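Local structure of deferrochelatase (Vibrio cholerae, 5DE0) at residues B[38-43]-B[58-63]; B[82-87]-B[267-272]. The protein binds heme b and probably acts as a peroxidase able to decolorise dyes. All coordinates share one frame; numbering follows the deposited sequence.

Interaction 1. Residues B[38-43]-B[58-63]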
loop_
_atom_site.group_PDB
_atom_site.type_symbol
_atom_site.label_atom_id
_atom_site.label_comp_id
_atom_site.label_asym_id
_atom_site.label_seq_id
_atom_site.Cartn_x
_atom_site.Cartn_y
_atom_site.Cartn_z
ATOM N N LYS B 38 23.157 3.267 -9.009
ATOM C CA LYS B 38 24.148 4.107 -8.346
ATOM C C LYS B 38 23.633 5.519 -8.103
ATOM O O LYS B 38 24.084 6.201 -7.183
ATOM C CB LYS B 38 25.431 4.182 -9.172
ATOM C CG LYS B 38 26.241 2.909 -9.220
ATOM C CD LYS B 38 27.565 3.172 -9.913
ATOM C CE LYS B 38 28.352 1.900 -10.098
ATOM N NZ LYS B 38 29.693 2.178 -10.684
ATOM N N ALA B 39 22.703 5.957 -8.946
ATOM C CA ALA B 39 22.194 7.321 -8.888
ATOM C C ALA B 39 21.064 7.465 -7.872
ATOM O O ALA B 39 20.547 8.563 -7.660
ATOM C CB ALA B 39 21.723 7.763 -10.266
ATOM N N LEU B 40 20.683 6.355 -7.248
ATOM C CA LEU B 40 19.625 6.375 -6.240
ATOM C C LEU B 40 19.975 7.211 -4.997
ATOM O O LEU B 40 19.144 8.007 -4.557
ATOM C CB LEU B 40 19.253 4.946 -5.830
ATOM C CG LEU B 40 18.431 4.159 -6.850
ATOM C CD1 LEU B 40 18.098 2.771 -6.328
ATOM C CD2 LEU B 40 17.161 4.922 -7.202
ATOM N N PRO B 41 21.191 7.042 -4.426
ATOM C CA PRO B 41 21.534 7.887 -3.272
ATOM C C PRO B 41 21.451 9.388 -3.553
ATOM O O PRO B 41 20.980 10.142 -2.701
ATOM C CB PRO B 41 22.978 7.486 -2.965
ATOM C CG PRO B 41 23.080 6.090 -3.433
ATOM C CD PRO B 41 22.228 6.019 -4.664
ATOM N N ALA B 42 21.903 9.808 -4.732
ATOM C CA ALA B 42 21.878 11.219 -5.105
ATOM C C ALA B 42 20.445 11.716 -5.236
ATOM O O ALA B 42 20.141 12.854 -4.880
ATOM C CB ALA B 42 22.642 11.442 -6.402
ATOM N N LEU B 43 19.570 10.857 -5.749
ATOM C CA LEU B 43 18.151 11.173 -5.850
ATOM C C LEU B 43 17.533 11.325 -4.463
ATOM O O LEU B 43 16.773 12.258 -4.209
ATOM C CB LEU B 43 17.414 10.093 -6.641
ATOM C CG LEU B 43 15.885 10.189 -6.651
ATOM C CD1 LEU B 43 15.425 11.492 -7.288
ATOM C CD2 LEU B 43 15.269 8.994 -7.362
ATOM N N VAL B 58 18.070 4.844 1.797
ATOM C CA VAL B 58 18.144 3.835 0.748
ATOM C C VAL B 58 19.340 2.903 0.950
ATOM O O VAL B 58 20.382 3.309 1.467
ATOM C CB VAL B 58 18.224 4.492 -0.656
ATOM C CG1 VAL B 58 19.531 5.256 -0.825
ATOM C CG2 VAL B 58 18.053 3.453 -1.760
ATOM N N SER B 59 19.171 1.641 0.564
ATOM C CA SER B 59 20.270 0.686 0.541
ATOM C C SER B 59 20.118 -0.260 -0.644
ATOM O O SER B 59 19.122 -0.975 -0.753
ATOM C CB SER B 59 20.334 -0.108 1.844
ATOM O OG SER B 59 21.396 -1.043 1.806
ATOM N N VAL B 60 21.107 -0.252 -1.533
ATOM C CA VAL B 60 21.088 -1.097 -2.720
ATOM C C VAL B 60 21.987 -2.312 -2.525
ATOM O O VAL B 60 23.161 -2.176 -2.173
ATOM C CB VAL B 60 21.539 -0.324 -3.973
ATOM C CG1 VAL B 60 21.464 -1.218 -5.197
ATOM C CG2 VAL B 60 20.684 0.922 -4.161
ATOM N N ALA B 61 21.435 -3.498 -2.762
ATOM C CA ALA B 61 22.173 -4.738 -2.538
ATOM C C ALA B 61 22.074 -5.681 -3.733
ATOM O O ALA B 61 21.089 -5.662 -4.475
ATOM C CB ALA B 61 21.673 -5.424 -1.283
ATOM N N PHE B 62 23.097 -6.511 -3.910
ATOM C CA PHE B 62 23.160 -7.409 -5.057
ATOM C C PHE B 62 23.308 -8.863 -4.620
ATOM O O PHE B 62 23.978 -9.150 -3.624
ATOM C CB PHE B 62 24.324 -7.024 -5.970
ATOM C CG PHE B 62 24.311 -5.587 -6.397
ATOM C CD1 PHE B 62 25.024 -4.632 -5.689
ATOM C CD2 PHE B 62 23.586 -5.186 -7.509
ATOM C CE1 PHE B 62 25.013 -3.300 -6.086
ATOM C CE2 PHE B 62 23.573 -3.858 -7.907
ATOM C CZ PHE B 62 24.287 -2.918 -7.195
ATOM N N SER B 63 22.689 -9.774 -5.369
ATOM C CA SER B 63 22.758 -11.197 -5.056
ATOM C C SER B 63 24.088 -11.811 -5.485
ATOM O O SER B 63 24.877 -11.173 -6.177
ATOM C CB SER B 63 21.608 -11.945 -5.722
ATOM O OG SER B 63 21.745 -11.955 -7.130
#

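Interaction 2. Residues B[82-87]-B[267-272]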
loop_
_atom_site.group_PDB
_atom_site.type_symbol
_atom_site.label_atom_id
_atom_site.label_comp_id
_atom_site.label_asym_id
_atom_site.label_seq_id
_atom_site.Cartn_x
_atom_site.Cartn_y
_atom_site.Cartn_z
ATOM N N PRO B 82 19.641 -20.839 -0.179
ATOM C CA PRO B 82 19.256 -22.243 -0.347
ATOM C C PRO B 82 17.818 -22.499 0.096
ATOM O O PRO B 82 17.352 -21.863 1.040
ATOM C CB PRO B 82 20.246 -22.982 0.555
ATOM C CG PRO B 82 20.524 -22.011 1.651
ATOM C CD PRO B 82 20.466 -20.634 1.026
ATOM N N GLU B 83 17.126 -23.412 -0.579
ATOM C CA GLU B 83 15.785 -23.803 -0.158
ATOM C C GLU B 83 15.847 -24.686 1.081
ATOM O O GLU B 83 16.698 -25.572 1.177
ATOM C CB GLU B 83 15.047 -24.529 -1.282
ATOM C CG GLU B 83 14.559 -23.620 -2.393
ATOM C CD GLU B 83 13.418 -24.231 -3.181
ATOM O OE1 GLU B 83 12.914 -25.294 -2.764
ATOM O OE2 GLU B 83 13.022 -23.646 -4.211
ATOM N N LEU B 84 14.947 -24.441 2.028
ATOM C CA LEU B 84 14.911 -25.206 3.268
ATOM C C LEU B 84 13.509 -25.739 3.551
ATOM O O LEU B 84 12.511 -25.091 3.232
ATOM C CB LEU B 84 15.389 -24.347 4.443
ATOM C CG LEU B 84 16.768 -23.688 4.334
ATOM C CD1 LEU B 84 17.046 -22.827 5.557
ATOM C CD2 LEU B 84 17.860 -24.731 4.153
ATOM N N GLY B 85 13.440 -26.926 4.147
ATOM C CA GLY B 85 12.172 -27.488 4.577
ATOM C C GLY B 85 11.355 -28.158 3.489
ATOM O O GLY B 85 11.840 -28.374 2.377
ATOM N N GLU B 86 10.104 -28.479 3.814
ATOM C CA GLU B 86 9.229 -29.214 2.907
ATOM C C GLU B 86 7.757 -28.956 3.230
ATOM O O GLU B 86 7.377 -28.868 4.398
ATOM C CB GLU B 86 9.539 -30.715 2.977
ATOM C CG GLU B 86 8.565 -31.604 2.217
ATOM C CD GLU B 86 7.443 -32.133 3.097
ATOM O OE1 GLU B 86 6.578 -32.878 2.585
ATOM O OE2 GLU B 86 7.430 -31.805 4.303
ATOM N N GLY B 87 6.937 -28.819 2.191
ATOM C CA GLY B 87 5.499 -28.672 2.350
ATOM C C GLY B 87 5.036 -27.412 3.059
ATOM O O GLY B 87 5.135 -26.311 2.517
ATOM N N TYR B 267 13.701 -24.128 10.331
ATOM C CA TYR B 267 13.110 -25.033 9.354
ATOM C C TYR B 267 13.527 -26.489 9.554
ATOM O O TYR B 267 13.472 -27.293 8.624
ATOM C CB TYR B 267 13.457 -24.567 7.938
ATOM C CG TYR B 267 12.637 -23.376 7.487
ATOM C CD1 TYR B 267 11.467 -23.553 6.757
ATOM C CD2 TYR B 267 13.021 -22.078 7.804
ATOM C CE1 TYR B 267 10.708 -22.472 6.347
ATOM C CE2 TYR B 267 12.265 -20.990 7.398
ATOM C CZ TYR B 267 11.110 -21.194 6.670
ATOM O OH TYR B 267 10.355 -20.119 6.262
ATOM N N GLY B 268 13.937 -26.819 10.774
ATOM C CA GLY B 268 14.164 -28.201 11.163
ATOM C C GLY B 268 15.403 -28.885 10.615
ATOM O O GLY B 268 15.472 -30.113 10.592
ATOM N N VAL B 269 16.385 -28.103 10.178
ATOM C CA VAL B 269 17.636 -28.668 9.681
ATOM C C VAL B 269 18.573 -29.008 10.838
ATOM O O VAL B 269 19.269 -30.024 10.812
ATOM C CB VAL B 269 18.346 -27.705 8.711
ATOM C CG1 VAL B 269 19.702 -28.262 8.295
ATOM C CG2 VAL B 269 17.478 -27.446 7.492
ATOM N N THR B 270 18.569 -28.159 11.861
ATOM C CA THR B 270 19.468 -28.323 12.998
ATOM C C THR B 270 18.989 -29.402 13.973
ATOM O O THR B 270 19.691 -30.383 14.218
ATOM C CB THR B 270 19.638 -27.000 13.768
ATOM O OG1 THR B 270 19.948 -25.945 12.849
ATOM C CG2 THR B 270 20.750 -27.120 14.799
ATOM N N ASP B 271 17.791 -29.213 14.519
ATOM C CA ASP B 271 17.261 -30.087 15.563
ATOM C C ASP B 271 16.309 -31.146 15.027
ATOM O O ASP B 271 16.149 -32.209 15.627
ATOM C CB ASP B 271 16.536 -29.258 16.628
ATOM C CG ASP B 271 17.484 -28.441 17.478
ATOM O OD1 ASP B 271 17.032 -27.885 18.499
ATOM O OD2 ASP B 271 18.680 -28.362 17.129
ATOM N N GLY B 272 15.672 -30.848 13.901
ATOM C CA GLY B 272 14.613 -31.693 13.387
ATOM C C GLY B 272 13.265 -31.102 13.753
ATOM O O GLY B 272 12.230 -31.507 13.221
#

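Interaction 1. Residues B[38-43]-B[58-63]
P41, in the first turn of helix 40-50, lies against V58 of strand 57-62 with the two CA atoms 6.6 Å apart, and no hydrogen bond links the helix to the strand. What joins them is apolar surface, supplied by L40 and P41 from the helix and by V58 and V60 from the strand, all of them buried except the partly exposed P41. L40 and V60 make the tightest meeting: CD1 of L40 reaches CG2 of V60 at 3.8 Å, one methyl against another, and the two side chains cross at about a right angle. The leucine chain is extended at its second torsion (chi2 -179°), which carries CD1 out to the valine. V58 divides its two branches between the neighbouring helix residues. Its CG1 sits 4.1 Å from CA of P41 and 4.5 Å from CG of the same proline, while CG2 lies 4.5 Å from CB of L40, a looser approach. Helices packed on one face of a four-stranded antiparallel sheet make up the ferredoxin-like fold, which DyP-type peroxidases contain twice; here the sheet is the N-terminal one, and 57-62 is one of its two outermost strands within the chain. Within 58-60 the strand alternates: V58 and V60 point to the helix, whereas S59 between them points away and touches A291 and Q8. The neighbouring strand 98-104 continues the apolar layer, with I100 touching L40 and C102 touching V58.

Interaction 2. Residues B[82-87]-B[267-272]
L84 overlaps Y267 through the first carbon of each side chain, CB to CB at 4.0 Å, and extends a methyl to V269. The contact sets the short, weakly bonded strand 84-86, which pairs antiparallel with 89-91 in a small hairpin of the N-terminal half of the DyP-type peroxidase, against the loop that follows helix 257-266 in the C-terminal half. Y267 is the first residue to leave the helical conformation, and its buried side chain comes within about 5 Å of the bound heme, so the hairpin packs beside a residue bordering the cofactor. T89 and A91 of the second hairpin strand also touch the tyrosine, and L263 of the helix touches L84. With CD1 anti to CA (chi2 177°), L84 turns its other methyl, CD2, to V269 and brings it 4.3 Å from CG2. No hydrogen bond spans the two segments. G85, whose CA is 5.5 Å from that of Y267, brings bare backbone to the tyrosine; its phi of 81° is one that glycine adopts readily. Its CA lies 4.3 Å from the carbonyl O of Y267, and the carbonyl O of L84 stands obliquely to the phenol ring, 4.0 Å from CD1.

In the fold
From the N terminus, the chain runs through strand 18-26 and to the end of helix 30-38, where interaction 1 begins. It closes a short loop: 14 residues separate its segments, and the contact lays the start of helix 40-50 on strand 57-62. Interaction 2 opens only afterwards, at 82-87, and spans 179 residues before 267-272 completes it. The two loops follow in series, neither nesting nor crossing. The first is local to the N-terminal half, joining helix to sheet; the second ties that half's small hairpin to the C-terminal half beside the heme. Their centres lie about 33 Å apart on opposite sides of the chain's centre, and their nearest atoms stay about 11 Å apart.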